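Local coordinates for prophage MuSo2, 43 kDa tail protein (Shewanella oneidensis, PDB 3CDD) that probably forms part of the baseplate hub of a Mu-like phage tail, as a trimeric relative of the Mu baseplate assembly protein GpP, at residues H156-L159 / A160-K164. Numbering follows the deposited sequence.
Sequences HELL and ARLAK
Arg161 folds back over Leu158 on the amphipathic alpha-helix 155-164, within the gp44-like second domain. CB of Arg161 lies 3.7 Å from Glu157 O. CG, set between the backbone N and the carbonyl carbon (chi1 58°), rests against two carbonyl oxygens of the preceding turn, 3.2 Å from both Glu157 O and Leu158 O. The chain then runs extended, CD passing 4.1 Å from Glu157 O and NE 4.0 Å from Leu158 CD1. The guanidinium lays one face, off centre, on Leu158 CD1, closest to Arg161 NH2 at 3.5 Å. Salt bridges from NE to Glu150 and Glu153 fix the charged end, and NH2 adds a weak hydrogen bond to Gln148 O.

Leu158 CG swings anti to its N (chi1 169°), which brings it within 4.1 Å of Leu162 CD1. These two leucines, with Leu159, line a buried side, packed on helix 119-127; Leu158 and Leu162 also meet strand 144-148. The i to i+4 backbone bonds include a nearly straight one from Leu162 N to Leu158 O (174°). On another side of the helix, Ala160 CB sits over one face of the His156 imidazole, off centre, 4.2 Å from NE2.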
loop_
_atom_site.group_PDB
_atom_site.type_symbol
_atom_site.label_atom_id
_atom_site.label_comp_id
_atom_site.label_asym_id
_atom_site.label_seq_id
_atom_site.Cartn_x
_atom_site.Cartn_y
_atom_site.Cartn_z
ATOM N N HIS A 156 -4.604 -20.685 14.649
ATOM C CA HIS A 156 -5.080 -20.669 13.251
ATOM C C HIS A 156 -4.058 -21.128 12.203
ATOM O O HIS A 156 -4.394 -21.925 11.319
ATOM C CB HIS A 156 -5.666 -19.313 12.832
ATOM C CG HIS A 156 -6.204 -19.318 11.438
ATOM N ND1 HIS A 156 -5.613 -18.618 10.411
ATOM C CD2 HIS A 156 -7.255 -19.977 10.893
ATOM C CE1 HIS A 156 -6.295 -18.823 9.296
ATOM N NE2 HIS A 156 -7.298 -19.641 9.564
ATOM N N GLU A 157 -2.828 -20.631 12.271
ATOM C CA GLU A 157 -1.799 -21.061 11.322
ATOM C C GLU A 157 -1.511 -22.557 11.393
ATOM O O GLU A 157 -1.280 -23.199 10.352
ATOM C CB GLU A 157 -0.485 -20.325 11.555
ATOM C CG GLU A 157 -0.492 -18.900 11.145
ATOM C CD GLU A 157 0.747 -18.154 11.649
ATOM O OE1 GLU A 157 1.297 -18.513 12.724
ATOM O OE2 GLU A 157 1.173 -17.206 10.948
ATOM N N LEU A 158 -1.508 -23.115 12.602
ATOM C CA LEU A 158 -1.311 -24.553 12.749
ATOM C C LEU A 158 -2.477 -25.341 12.168
ATOM O O LEU A 158 -2.281 -26.272 11.385
ATOM C CB LEU A 158 -1.107 -24.952 14.205
ATOM C CG LEU A 158 -1.150 -26.456 14.470
ATOM C CD1 LEU A 158 0.072 -27.121 13.855
ATOM C CD2 LEU A 158 -1.241 -26.751 15.968
ATOM N N LEU A 159 -3.690 -24.959 12.544
ATOM C CA LEU A 159 -4.877 -25.681 12.106
ATOM C C LEU A 159 -5.053 -25.573 10.609
ATOM O O LEU A 159 -5.451 -26.543 9.962
ATOM C CB LEU A 159 -6.121 -25.215 12.876
ATOM C CG LEU A 159 -6.021 -25.529 14.385
ATOM C CD1 LEU A 159 -7.180 -24.943 15.219
ATOM C CD2 LEU A 159 -5.870 -27.051 14.636
ATOM N N ALA A 160 -4.728 -24.408 10.050
ATOM C CA ALA A 160 -4.881 -24.181 8.619
ATOM C C ALA A 160 -3.905 -25.051 7.812
ATOM O O ALA A 160 -4.303 -25.651 6.815
ATOM C CB ALA A 160 -4.733 -22.677 8.271
ATOM N N ARG A 161 -2.651 -25.156 8.251
ATOM C CA ARG A 161 -1.709 -26.041 7.548
ATOM C C ARG A 161 -2.096 -27.533 7.629
ATOM O O ARG A 161 -2.052 -28.252 6.628
ATOM C CB ARG A 161 -0.238 -25.784 7.907
ATOM C CG ARG A 161 0.177 -25.893 9.375
ATOM C CD ARG A 161 1.719 -25.843 9.442
ATOM N NE ARG A 161 2.306 -25.869 10.787
ATOM C CZ ARG A 161 2.753 -26.967 11.397
ATOM N NH1 ARG A 161 2.660 -28.158 10.804
ATOM N NH2 ARG A 161 3.302 -26.885 12.609
ATOM N N LEU A 162 -2.524 -27.976 8.798
ATOM C CA LEU A 162 -3.075 -29.326 8.948
ATOM C C LEU A 162 -4.295 -29.554 8.037
ATOM O O LEU A 162 -4.373 -30.575 7.339
ATOM C CB LEU A 162 -3.438 -29.592 10.417
ATOM C CG LEU A 162 -2.314 -29.503 11.468
ATOM C CD1 LEU A 162 -2.880 -29.782 12.863
ATOM C CD2 LEU A 162 -1.158 -30.444 11.184
ATOM N N ALA A 163 -5.238 -28.603 8.062
ATOM C CA ALA A 163 -6.446 -28.653 7.235
ATOM C C ALA A 163 -6.108 -28.910 5.764
ATOM O O ALA A 163 -6.800 -29.663 5.068
ATOM C CB ALA A 163 -7.240 -27.351 7.375
ATOM N N LYS A 164 -5.030 -28.281 5.311
ATOM C CA LYS A 164 -4.639 -28.299 3.913
ATOM C C LYS A 164 -4.128 -29.693 3.517
ATOM O O LYS A 164 -4.237 -30.101 2.366
ATOM C CB LYS A 164 -3.554 -27.243 3.699
ATOM C CG LYS A 164 -3.665 -26.465 2.420
ATOM C CD LYS A 164 -2.423 -25.586 2.208
ATOM C CE LYS A 164 -1.734 -25.924 0.869
ATOM N NZ LYS A 164 -0.673 -24.939 0.476
#